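PDB 2HIY: hypothetical protein from Streptococcus pneumoniae, which is of unknown function, a conserved bacterial protein of the DUF1697 family built on two four-stranded antiparallel sheets. Local coordinates for residues F50-I53 with Q58-E61; E61-F66 with Q75-L80; L126-L131 with E145-K150. One frame throughout, in Å; residues are numbered along the deposited sequence. Where two conformers were deposited one is given.

Contact 1. Residues F50-I53 with Q58-E61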
ATOM      1  N   PHE D  50     -13.969 -22.128  22.676  1.00 14.14           N
ATOM      2  CA  PHE D  50     -13.667 -23.433  23.257  1.00 14.29           C
ATOM      3  C   PHE D  50     -14.551 -23.666  24.467  1.00 15.03           C
ATOM      4  O   PHE D  50     -15.153 -22.720  24.991  1.00 15.91           O
ATOM      5  CB  PHE D  50     -12.178 -23.543  23.627  1.00 13.80           C
ATOM      6  CG  PHE D  50     -11.760 -22.649  24.757  1.00 12.57           C
ATOM      7  CD1 PHE D  50     -11.848 -23.065  26.094  1.00 12.42           C
ATOM      8  CD2 PHE D  50     -11.229 -21.387  24.486  1.00 14.76           C
ATOM      9  CE1 PHE D  50     -11.464 -22.227  27.153  1.00 14.04           C
ATOM     10  CE2 PHE D  50     -10.845 -20.553  25.533  1.00 14.12           C
ATOM     11  CZ  PHE D  50     -10.942 -20.974  26.871  1.00 13.73           C
ATOM     12  N   THR D  51     -14.587 -24.909  24.930  1.00 15.67           N
ATOM     13  CA  THR D  51     -15.348 -25.258  26.093  1.00 15.91           C
ATOM     14  C   THR D  51     -14.392 -25.773  27.151  1.00 15.69           C
ATOM     15  O   THR D  51     -13.421 -26.472  26.847  1.00 15.67           O
ATOM     16  CB  THR D  51     -16.399 -26.319  25.735  1.00 17.10           C
ATOM     17  OG1 THR D  51     -17.241 -25.776  24.718  1.00 19.30           O
ATOM     18  CG2 THR D  51     -17.262 -26.711  26.944  1.00 18.96           C
ATOM     19  N   SER D  52     -14.658 -25.422  28.396  1.00 15.37           N
ATOM     20  CA  SER D  52     -13.867 -25.896  29.509  1.00 15.45           C
ATOM     21  C   SER D  52     -14.606 -25.788  30.822  1.00 16.24           C
ATOM     22  O   SER D  52     -15.362 -24.832  31.033  1.00 16.11           O
ATOM     23  CB  SER D  52     -12.544 -25.123  29.617  1.00 15.91           C
ATOM     24  OG  SER D  52     -11.726 -25.627  30.658  1.00 16.11           O
ATOM     25  N   ILE D  53     -14.336 -26.726  31.714  1.00 16.02           N
ATOM     26  CA  ILE D  53     -14.846 -26.676  33.071  1.00 16.69           C
ATOM     27  C   ILE D  53     -13.769 -26.179  34.041  1.00 16.38           C
ATOM     28  O   ILE D  53     -14.032 -26.014  35.231  1.00 17.18           O
ATOM     29  CB  ILE D  53     -15.385 -28.086  33.471  1.00 17.12           C
ATOM     30  CG1 ILE D  53     -16.326 -28.025  34.681  1.00 16.44           C
ATOM     31  CG2 ILE D  53     -14.254 -29.055  33.704  1.00 17.26           C
ATOM     32  CD1 ILE D  53     -17.160 -29.295  34.840  1.00 18.50           C
ATOM     33  N   GLN D  58      -7.377 -20.366  36.180  1.00 17.72           N
ATOM     34  CA  GLN D  58      -6.446 -21.331  35.620  1.00 18.31           C
ATOM     35  C   GLN D  58      -6.403 -21.270  34.102  1.00 16.94           C
ATOM     36  O   GLN D  58      -5.330 -21.445  33.517  1.00 17.29           O
ATOM     37  CB  GLN D  58      -6.727 -22.751  36.121  1.00 18.69           C
ATOM     38  CG  GLN D  58      -6.244 -22.924  37.574  1.00 21.10           C
ATOM     39  CD  GLN D  58      -6.510 -24.283  38.205  1.00 22.77           C
ATOM     40  OE1 GLN D  58      -7.180 -25.156  37.637  1.00 28.57           O
ATOM     41  NE2 GLN D  58      -5.979 -24.465  39.408  1.00 25.62           N
ATOM     42  N   LEU D  59      -7.552 -21.002  33.467  1.00 15.62           N
ATOM     43  CA  LEU D  59      -7.563 -20.835  32.010  1.00 14.94           C
ATOM     44  C   LEU D  59      -6.692 -19.658  31.580  1.00 14.65           C
ATOM     45  O   LEU D  59      -5.934 -19.745  30.624  1.00 14.84           O
ATOM     46  CB  LEU D  59      -8.988 -20.657  31.467  1.00 14.66           C
ATOM     47  CG  LEU D  59      -9.849 -21.921  31.505  1.00 15.26           C
ATOM     48  CD1 LEU D  59     -11.261 -21.544  31.194  1.00 16.70           C
ATOM     49  CD2 LEU D  59      -9.359 -22.950  30.502  1.00 15.95           C
ATOM     50  N   VAL D  60      -6.831 -18.536  32.283  1.00 14.23           N
ATOM     51  CA  VAL D  60      -6.022 -17.353  31.973  1.00 14.88           C
ATOM     52  C   VAL D  60      -4.528 -17.639  32.159  1.00 15.11           C
ATOM     53  O   VAL D  60      -3.709 -17.270  31.313  1.00 15.11           O
ATOM     54  CB  VAL D  60      -6.484 -16.151  32.824  1.00 15.03           C
ATOM     55  CG1 VAL D  60      -5.527 -14.949  32.659  1.00 16.60           C
ATOM     56  CG2 VAL D  60      -7.903 -15.741  32.427  1.00 16.55           C
ATOM     57  N   GLU D  61      -4.157 -18.310  33.251  1.00 15.05           N
ATOM     58  CA  GLU D  61      -2.744 -18.613  33.481  1.00 17.08           C
ATOM     59  C   GLU D  61      -2.210 -19.553  32.390  1.00 15.40           C
ATOM     60  O   GLU D  61      -1.123 -19.358  31.866  1.00 15.50           O
ATOM     61  CB  GLU D  61      -2.549 -19.214  34.876  1.00 16.92           C
ATOM     62  CG  GLU D  61      -1.114 -19.509  35.293  1.00 21.95           C
ATOM     63  CD  GLU D  61      -1.075 -20.266  36.622  1.00 24.09           C
ATOM     64  OE1 GLU D  61      -2.052 -20.175  37.412  1.00 33.41           O
ATOM     65  OE2 GLU D  61      -0.067 -20.961  36.872  1.00 33.06           O
TER

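Contact 2. Residues E61-F66 with Q75-L80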
ATOM      1  N   GLU D  61      -4.157 -18.310  33.251  1.00 15.05           N
ATOM      2  CA  GLU D  61      -2.744 -18.613  33.481  1.00 17.08           C
ATOM      3  C   GLU D  61      -2.210 -19.553  32.390  1.00 15.40           C
ATOM      4  O   GLU D  61      -1.123 -19.358  31.866  1.00 15.50           O
ATOM      5  CB  GLU D  61      -2.549 -19.214  34.876  1.00 16.92           C
ATOM      6  CG  GLU D  61      -1.114 -19.509  35.293  1.00 21.95           C
ATOM      7  CD  GLU D  61      -1.075 -20.266  36.622  1.00 24.09           C
ATOM      8  OE1 GLU D  61      -2.052 -20.175  37.412  1.00 33.41           O
ATOM      9  OE2 GLU D  61      -0.067 -20.961  36.872  1.00 33.06           O
ATOM     10  N   LYS D  62      -3.005 -20.561  32.036  1.00 14.79           N
ATOM     11  CA  LYS D  62      -2.561 -21.507  31.031  1.00 15.12           C
ATOM     12  C   LYS D  62      -2.398 -20.831  29.684  1.00 14.73           C
ATOM     13  O   LYS D  62      -1.455 -21.118  28.940  1.00 15.22           O
ATOM     14  CB  LYS D  62      -3.553 -22.660  30.880  1.00 15.84           C
ATOM     15  CG  LYS D  62      -3.400 -23.715  31.957  1.00 20.22           C
ATOM     16  CD  LYS D  62      -4.486 -24.783  31.835  1.00 20.98           C
ATOM     17  CE  LYS D  62      -4.328 -25.589  30.545  1.00 23.41           C
ATOM     18  NZ  LYS D  62      -5.048 -26.896  30.576  1.00 25.25           N
ATOM     19  N   LEU D  63      -3.334 -19.939  29.349  1.00 13.43           N
ATOM     20  CA  LEU D  63      -3.248 -19.245  28.059  1.00 13.71           C
ATOM     21  C   LEU D  63      -2.089 -18.268  28.019  1.00 13.83           C
ATOM     22  O   LEU D  63      -1.403 -18.153  27.021  1.00 14.74           O
ATOM     23  CB  LEU D  63      -4.566 -18.562  27.702  1.00 14.04           C
ATOM     24  CG  LEU D  63      -5.671 -19.527  27.287  1.00 13.93           C
ATOM     25  CD1 LEU D  63      -7.026 -18.839  27.359  1.00 15.21           C
ATOM     26  CD2 LEU D  63      -5.421 -20.071  25.901  1.00 16.07           C
ATOM     27  N   GLU D  64      -1.870 -17.542  29.114  1.00 14.19           N
ATOM     28  CA  GLU D  64      -0.709 -16.652  29.186  1.00 15.73           C
ATOM     29  C   GLU D  64       0.587 -17.425  28.986  1.00 15.31           C
ATOM     30  O   GLU D  64       1.459 -17.007  28.212  1.00 15.76           O
ATOM     31  CB  GLU D  64      -0.685 -15.909  30.519  1.00 16.59           C
ATOM     32  CG  GLU D  64      -1.709 -14.809  30.569  1.00 19.78           C
ATOM     33  CD  GLU D  64      -1.898 -14.196  31.946  1.00 26.36           C
ATOM     34  OE1 GLU D  64      -1.445 -14.791  32.950  1.00 29.34           O
ATOM     35  OE2 GLU D  64      -2.540 -13.112  32.002  1.00 30.14           O
ATOM     36  N   THR D  65       0.729 -18.554  29.663  1.00 16.27           N
ATOM     37  CA  THR D  65       1.924 -19.374  29.507  1.00 16.35           C
ATOM     38  C   THR D  65       2.022 -19.924  28.085  1.00 16.19           C
ATOM     39  O   THR D  65       3.094 -19.940  27.472  1.00 16.87           O
ATOM     40  CB  THR D  65       1.924 -20.507  30.542  1.00 17.50           C
ATOM     41  OG1 THR D  65       1.938 -19.906  31.848  1.00 19.88           O
ATOM     42  CG2 THR D  65       3.135 -21.445  30.366  1.00 18.40           C
ATOM     43  N   PHE D  66       0.890 -20.355  27.542  1.00 14.90           N
ATOM     44  CA  PHE D  66       0.870 -20.875  26.172  1.00 14.77           C
ATOM     45  C   PHE D  66       1.339 -19.846  25.140  1.00 14.47           C
ATOM     46  O   PHE D  66       2.207 -20.123  24.303  1.00 15.39           O
ATOM     47  CB  PHE D  66      -0.533 -21.381  25.815  1.00 14.97           C
ATOM     48  CG  PHE D  66      -0.675 -21.748  24.383  1.00 14.63           C
ATOM     49  CD1 PHE D  66      -0.200 -22.973  23.938  1.00 15.79           C
ATOM     50  CD2 PHE D  66      -1.252 -20.878  23.482  1.00 14.86           C
ATOM     51  CE1 PHE D  66      -0.295 -23.316  22.582  1.00 16.72           C
ATOM     52  CE2 PHE D  66      -1.360 -21.233  22.141  1.00 15.23           C
ATOM     53  CZ  PHE D  66      -0.880 -22.454  21.698  1.00 16.56           C
ATOM     54  N   GLN D  75       0.257 -10.549  23.335  1.00 16.78           N
ATOM     55  CA  GLN D  75       0.627 -10.019  24.640  1.00 18.06           C
ATOM     56  C   GLN D  75      -0.548  -9.508  25.464  1.00 18.43           C
ATOM     57  O   GLN D  75      -0.362  -8.996  26.574  1.00 19.92           O
ATOM     58  CB  GLN D  75       1.694  -8.920  24.456  1.00 18.62           C
ATOM     59  CG  GLN D  75       3.033  -9.526  24.027  1.00 20.07           C
ATOM     60  CD  GLN D  75       4.079  -8.526  23.627  1.00 22.89           C
ATOM     61  OE1 GLN D  75       3.987  -7.343  23.950  1.00 22.50           O
ATOM     62  NE2 GLN D  75       5.104  -9.003  22.926  1.00 21.89           N
ATOM     63  N   SER D  76      -1.747  -9.649  24.907  1.00 17.10           N
ATOM     64  CA  SER D  76      -2.987  -9.421  25.633  1.00 16.33           C
ATOM     65  C   SER D  76      -4.035 -10.303  24.991  1.00 15.63           C
ATOM     66  O   SER D  76      -3.895 -10.721  23.827  1.00 15.66           O
ATOM     67  CB  SER D  76      -3.429  -7.945  25.503  1.00 16.52           C
ATOM     68  OG  SER D  76      -3.900  -7.633  24.178  1.00 19.92           O
ATOM     69  N   PHE D  77      -5.089 -10.621  25.734  1.00 14.08           N
ATOM     70  CA  PHE D  77      -6.216 -11.296  25.119  1.00 13.42           C
ATOM     71  C   PHE D  77      -7.465 -11.031  25.928  1.00 13.47           C
ATOM     72  O   PHE D  77      -7.382 -10.767  27.135  1.00 13.39           O
ATOM     73  CB  PHE D  77      -5.959 -12.814  24.955  1.00 14.55           C
ATOM     74  CG  PHE D  77      -5.645 -13.542  26.243  1.00 13.24           C
ATOM     75  CD1 PHE D  77      -6.640 -14.085  27.057  1.00 14.62           C
ATOM     76  CD2 PHE D  77      -4.327 -13.790  26.585  1.00 15.69           C
ATOM     77  CE1 PHE D  77      -6.321 -14.787  28.230  1.00 14.94           C
ATOM     78  CE2 PHE D  77      -4.006 -14.505  27.754  1.00 16.90           C
ATOM     79  CZ  PHE D  77      -5.004 -14.997  28.575  1.00 15.31           C
ATOM     80  N   SER D  78      -8.613 -11.139  25.258  1.00 12.62           N
ATOM     81  CA  SER D  78      -9.901 -11.092  25.914  1.00 13.08           C
ATOM     82  C   SER D  78     -10.410 -12.527  26.064  1.00 13.34           C
ATOM     83  O   SER D  78     -10.248 -13.342  25.150  1.00 13.93           O
ATOM     84  CB  SER D  78     -10.898 -10.323  25.063  1.00 12.44           C
ATOM     85  OG  SER D  78     -10.376  -9.046  24.714  1.00 13.84           O
ATOM     86  N   LEU D  79     -10.953 -12.831  27.226  1.00 13.26           N
ATOM     87  CA  LEU D  79     -11.528 -14.159  27.473  1.00 14.10           C
ATOM     88  C   LEU D  79     -12.854 -13.948  28.175  1.00 14.01           C
ATOM     89  O   LEU D  79     -12.911 -13.397  29.294  1.00 13.99           O
ATOM     90  CB  LEU D  79     -10.580 -14.980  28.347  1.00 14.51           C
ATOM     91  CG  LEU D  79     -11.059 -16.427  28.591  1.00 14.20           C
ATOM     92  CD1 LEU D  79     -11.124 -17.257  27.329  1.00 15.73           C
ATOM     93  CD2 LEU D  79     -10.140 -17.099  29.603  1.00 15.65           C
ATOM     94  N   LEU D  80     -13.925 -14.384  27.522  1.00 13.00           N
ATOM     95  CA  LEU D  80     -15.253 -14.158  28.079  1.00 14.07           C
ATOM     96  C   LEU D  80     -16.144 -15.347  27.817  1.00 14.28           C
ATOM     97  O   LEU D  80     -15.963 -16.053  26.828  1.00 15.11           O
ATOM     98  CB  LEU D  80     -15.868 -12.894  27.472  1.00 14.98           C
ATOM     99  CG  LEU D  80     -15.927 -12.850  25.959  1.00 15.69           C
ATOM    100  CD1 LEU D  80     -17.368 -12.973  25.490  1.00 18.85           C
ATOM    101  CD2 LEU D  80     -15.384 -11.508  25.532  1.00 18.79           C
TER

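Contact 3. Residues L126-L131 with E145-K150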
ATOM      1  N   LEU D 126     -15.226  14.128  22.429  1.00 13.63           N
ATOM      2  CA  LEU D 126     -15.987  13.456  21.373  1.00 12.93           C
ATOM      3  C   LEU D 126     -16.607  14.455  20.422  1.00 13.28           C
ATOM      4  O   LEU D 126     -16.971  15.571  20.820  1.00 14.15           O
ATOM      5  CB  LEU D 126     -17.057  12.594  21.991  1.00 13.06           C
ATOM      6  CG  LEU D 126     -16.574  11.574  23.015  1.00 13.73           C
ATOM      7  CD1 LEU D 126     -17.750  10.720  23.438  1.00 14.10           C
ATOM      8  CD2 LEU D 126     -15.423  10.686  22.454  1.00 14.01           C
ATOM      9  N   LYS D 127     -16.730  14.038  19.174  1.00 12.54           N
ATOM     10  CA  LYS D 127     -17.377  14.830  18.136  1.00 12.56           C
ATOM     11  C   LYS D 127     -18.554  14.014  17.568  1.00 11.67           C
ATOM     12  O   LYS D 127     -19.505  13.779  18.322  1.00 12.30           O
ATOM     13  CB  LYS D 127     -16.380  15.289  17.083  1.00 13.50           C
ATOM     14  CG  LYS D 127     -15.305  16.249  17.668  1.00 15.54           C
ATOM     15  CD  LYS D 127     -15.913  17.618  17.907  1.00 17.86           C
ATOM     16  CE  LYS D 127     -14.881  18.641  18.342  1.00 22.86           C
ATOM     17  NZ  LYS D 127     -15.558  19.980  18.396  1.00 25.48           N
ATOM     18  N   ASP D 128     -18.491  13.564  16.320  1.00 11.47           N
ATOM     19  CA  ASP D 128     -19.724  12.992  15.738  1.00 11.81           C
ATOM     20  C   ASP D 128     -19.769  11.481  16.017  1.00 11.08           C
ATOM     21  O   ASP D 128     -19.654  10.629  15.131  1.00 11.29           O
ATOM     22  CB  ASP D 128     -19.797  13.272  14.248  1.00 12.75           C
ATOM     23  CG  ASP D 128     -21.184  13.016  13.661  1.00 12.28           C
ATOM     24  OD1 ASP D 128     -22.161  13.002  14.454  1.00 13.68           O
ATOM     25  OD2 ASP D 128     -21.242  12.832  12.419  1.00 12.39           O
ATOM     26  N   GLU D 129     -19.969  11.181  17.295  1.00 10.94           N
ATOM     27  CA  GLU D 129     -19.824   9.826  17.782  1.00 11.04           C
ATOM     28  C   GLU D 129     -20.496   9.712  19.119  1.00 11.31           C
ATOM     29  O   GLU D 129     -20.812  10.725  19.764  1.00 11.54           O
ATOM     30  CB  GLU D 129     -18.324   9.471  17.901  1.00 11.67           C
ATOM     31  CG  GLU D 129     -17.607  10.245  19.004  1.00 11.82           C
ATOM     32  CD  GLU D 129     -16.136  10.380  18.733  1.00 11.67           C
ATOM     33  OE1 GLU D 129     -15.441   9.338  18.634  1.00 11.93           O
ATOM     34  OE2 GLU D 129     -15.663  11.524  18.575  1.00 11.89           O
ATOM     35  N   VAL D 130     -20.640   8.466  19.556  0.50 11.20           N
ATOM     36  CA  VAL D 130     -21.321   8.142  20.791  0.50 10.18           C
ATOM     37  C   VAL D 130     -20.680   6.877  21.357  0.50 10.74           C
ATOM     38  O   VAL D 130     -20.377   5.937  20.611  0.50 10.11           O
ATOM     39  CB  VAL D 130     -22.830   7.939  20.553  0.50 11.81           C
ATOM     40  CG1 VAL D 130     -23.074   6.787  19.571  0.50 11.21           C
ATOM     41  CG2 VAL D 130     -23.569   7.730  21.884  0.50 10.60           C
ATOM     42  N   LEU D 131     -20.451   6.842  22.661  1.00 10.86           N
ATOM     43  CA  LEU D 131     -19.888   5.629  23.238  1.00 10.84           C
ATOM     44  C   LEU D 131     -20.578   5.293  24.542  1.00 11.24           C
ATOM     45  O   LEU D 131     -21.106   6.202  25.212  1.00 12.20           O
ATOM     46  CB  LEU D 131     -18.345   5.700  23.382  1.00 12.55           C
ATOM     47  CG  LEU D 131     -17.796   6.765  24.347  1.00 12.14           C
ATOM     48  CD1 LEU D 131     -17.633   6.213  25.776  1.00 13.84           C
ATOM     49  CD2 LEU D 131     -16.429   7.206  23.889  1.00 12.69           C
ATOM     50  N   GLU D 145     -19.548   8.779   7.608  1.00 12.90           N
ATOM     51  CA  GLU D 145     -18.267   8.788   6.924  1.00 13.16           C
ATOM     52  C   GLU D 145     -17.740  10.201   6.695  1.00 13.87           C
ATOM     53  O   GLU D 145     -16.519  10.410   6.729  1.00 15.53           O
ATOM     54  CB  GLU D 145     -18.371   8.055   5.571  1.00 13.55           C
ATOM     55  CG  GLU D 145     -18.645   6.533   5.704  1.00 14.79           C
ATOM     56  CD  GLU D 145     -17.478   5.711   6.246  1.00 18.39           C
ATOM     57  OE1 GLU D 145     -16.330   6.192   6.228  1.00 20.23           O
ATOM     58  OE2 GLU D 145     -17.704   4.567   6.697  1.00 18.68           O
ATOM     59  N   GLU D 146     -18.616  11.171   6.491  0.50 13.84           N
ATOM     60  CA  GLU D 146     -18.148  12.534   6.206  0.50 14.70           C
ATOM     61  C   GLU D 146     -17.521  13.247   7.410  0.50 13.83           C
ATOM     62  O   GLU D 146     -16.744  14.191   7.228  0.50 13.70           O
ATOM     63  CB  GLU D 146     -19.274  13.378   5.616  0.50 14.94           C
ATOM     64  CG  GLU D 146     -18.941  14.857   5.383  0.50 19.10           C
ATOM     65  CD  GLU D 146     -19.674  15.788   6.337  0.50 24.05           C
ATOM     66  OE1 GLU D 146     -19.512  15.644   7.570  0.50 27.68           O
ATOM     67  OE2 GLU D 146     -20.418  16.672   5.852  0.50 26.95           O
ATOM     68  N   SER D 147     -17.838  12.796   8.628  1.00 13.10           N
ATOM     69  CA  SER D 147     -17.289  13.389   9.829  1.00 13.04           C
ATOM     70  C   SER D 147     -16.332  12.444  10.538  1.00 12.42           C
ATOM     71  O   SER D 147     -15.783  12.818  11.580  1.00 12.49           O
ATOM     72  CB  SER D 147     -18.439  13.745  10.764  1.00 13.57           C
ATOM     73  OG  SER D 147     -19.112  12.529  11.077  1.00 12.62           O
ATOM     74  N   TYR D 148     -16.122  11.253  10.006  1.00 12.11           N
ATOM     75  CA  TYR D 148     -15.359  10.244  10.711  1.00 11.92           C
ATOM     76  C   TYR D 148     -13.936  10.711  11.068  1.00 12.34           C
ATOM     77  O   TYR D 148     -13.434  10.430  12.176  1.00 11.52           O
ATOM     78  CB  TYR D 148     -15.319   8.937   9.891  1.00 12.41           C
ATOM     79  CG  TYR D 148     -14.469   7.885  10.518  1.00 11.74           C
ATOM     80  CD1 TYR D 148     -14.984   7.108  11.534  1.00 13.69           C
ATOM     81  CD2 TYR D 148     -13.120   7.710  10.158  1.00 13.54           C
ATOM     82  CE1 TYR D 148     -14.189   6.149  12.176  1.00 14.94           C
ATOM     83  CE2 TYR D 148     -12.335   6.750  10.794  1.00 14.14           C
ATOM     84  CZ  TYR D 148     -12.884   5.980  11.804  1.00 14.64           C
ATOM     85  OH  TYR D 148     -12.106   5.024  12.465  1.00 16.24           O
ATOM     86  N   SER D 149     -13.279  11.400  10.147  1.00 12.34           N
ATOM     87  CA  SER D 149     -11.878  11.782  10.386  1.00 13.18           C
ATOM     88  C   SER D 149     -11.736  12.837  11.494  1.00 13.50           C
ATOM     89  O   SER D 149     -10.627  13.060  11.967  1.00 14.85           O
ATOM     90  CB  SER D 149     -11.224  12.307   9.099  1.00 14.22           C
ATOM     91  OG  SER D 149     -11.754  13.549   8.722  1.00 16.42           O
ATOM     92  N   LYS D 150     -12.839  13.440  11.929  1.00 12.53           N
ATOM     93  CA  LYS D 150     -12.818  14.387  13.046  1.00 13.38           C
ATOM     94  C   LYS D 150     -13.222  13.763  14.369  1.00 13.02           C
ATOM     95  O   LYS D 150     -13.236  14.449  15.382  1.00 13.93           O
ATOM     96  CB  LYS D 150     -13.734  15.575  12.749  1.00 14.60           C
ATOM     97  CG  LYS D 150     -13.264  16.467  11.569  1.00 16.02           C
ATOM     98  CD  LYS D 150     -14.399  17.463  11.185  1.00 18.65           C
ATOM     99  CE  LYS D 150     -14.076  18.277   9.942  1.00 23.28           C
ATOM    100  NZ  LYS D 150     -13.235  19.468  10.265  1.00 30.77           N
TER
HETATM  101  O   HOH W   1     -18.792  10.051  12.438  1.00 10.84           O
HETATM  102  O   HOH W   2     -16.575  13.989  14.117  1.00 11.30           O

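Contact 1. Residues F50-I53 with Q58-E61
With CG set anti to the carbonyl carbon (chi1 -71°), Leu59 sends both its methyl groups from helix 56-70 toward strand 47-52, where Phe50 and Ser52 wait on the same face of the strand. Phe50 reaches back from the other direction, its CG held between the backbone N and the carbonyl carbon (chi1 68°), which carries the ring out toward the helix. The two methyls share the work almost evenly, meeting the ring obliquely: CD2 of Leu59 lies 4.0 Å from CE1 of Phe50, and CD1 of Leu59 is 4.1 Å from the same ring carbon. CB of Ser52 sits in the plane of the Phe50 ring, at its edge, and the two methyls of Leu59 pack on both residues. The shortest approach is from CD2 of Leu59 to OG of Ser52, 3.6 Å, a van der Waals touch; that buried OG accepts a hydrogen bond from N of Asp54. The contact is thus purely one of packing. Leu36 adds cover to both Phe50 and Leu59, while the Phe50 ring also meets Tyr7 of strand 5-10, with planes about 25° apart, and Leu79 of strand 78-81. Phe50 thus belongs to the side-chain layer between helix 56-70 and one face of the four-stranded sheet, where strand 47-52, this helix and strand 78-81 form a split beta-alpha-beta crossover, with antiparallel strand 5-10 between the two strands.

Contact 2. Residues E61-F66 with Q75-L80
Phe77 meets two successive residues of helix 56-70 with the far end of its ring. Its CZ lies 3.7 Å from CB of Leu63, an oblique approach, while CG of Glu64 comes in at the ring edge, close to the ring plane, 3.6 Å from CE2 of Phe77. CG is the atom of Glu64 that does the touching. The glutamate runs across the phenylalanine side chain at about a right angle, and its carboxylate plane is turned 68° from the ring. Two residues on, in strand 78-81, a looser apolar contact joins CD1 of Leu63 to CD2 of Leu79 at 4.2 Å. Phe77 can reach the helix because its CG stands between the backbone N and the carbonyl carbon (chi1 57°), directing the ring out from the chain. In the next shell, Leu9 of strand 5-10 packs against both Leu63 and Phe77, and Leu31 of helix 24-34 against Leu63; Tyr7, also of strand 5-10, touches Leu79. The backbone of Phe77 is hydrogen-bonded to Glu110, which holds the main chain from which the ring projects. Chemically the contact is graded: Leu63, Phe77 and Leu79 form a buried hydrocarbon layer between helix and sheet, whereas the apolar part of Glu64 meets the ring edge and its extended chain puts the charge beyond the contact, at the exposed border. The packing is therefore hydrocarbon in character, with no polar bond in it.

Contact 3. Residues L126-L131 with E145-K150
OG of Ser147 donates to OD2 of Asp128 over a short 2.5 Å and accepts a hydrogen bond from a water at 2.8 Å; the backbone O of Ser144 is at best a weak, competing acceptor for the same proton. OD2 of Asp128 accepts the serine bond through its anti lone pair, the one directed away from OD1. Asp128 presents that oxygen by placing CG anti to its backbone N (chi1 -166°), while the Ser147 hydroxyl stands between its own backbone N and carbonyl carbon (chi1 61°). The water on OG of Ser147 also donates to O of Asp128, 2.9 Å away, so the same two residues are joined directly and through solvent. A second water ties their backbones, accepting from N of Asp128 at 3.0 Å and donating to O of Ser147. Asp128 is the centre of an inverse gamma turn, closed by a weak bond from N of Glu129 to O of Lys127; both its N and its O meet the other segment through a water. Beside this polar patch, CG of Lys127 rests 3.6 Å from O of Lys150; the lysine chain bends at chi2 (-75°), turning the amino group off from Lys150. Behind the turn, OE2 of Glu129 accepts an almost straight hydrogen bond from N of Lys127, 2.8 Å long, again through the anti lone pair. The same oxygen also takes the backbone N of Ala152, and OE1 of Glu129 is held by Trp140 and the N of Tyr153. This surface contact therefore joins the entry to strand 129-133, an outermost strand of the second sheet within the chain, to the loop between strand 137-142 and helix 152-156, with Glu129 linking that strand to the start of the helix.

Contacts 1 and 2 form one continuous packing layer on the same antiparallel sheet, with centres 9 Å apart. Their segments meet at Glu61 on helix 56-70, though Glu61 itself takes no part; they touch through Leu79, its CD1 lying 3.7 Å from CZ of Phe50 and its CD2 3.9 Å from CG2 of Val60. Contact 3 belongs to the other sheet, which repeats the strand order 2-3-1-4, and lies across the centre of the chain, its own centre 38 Å from that of contact 1 and 33 Å from that of contact 2. It is solvent-bridged and polar where the other two are mainly buried and apolar. A bound magnesium ion lies about 13 Å from the Ser147 side chain, too far for direct coordination.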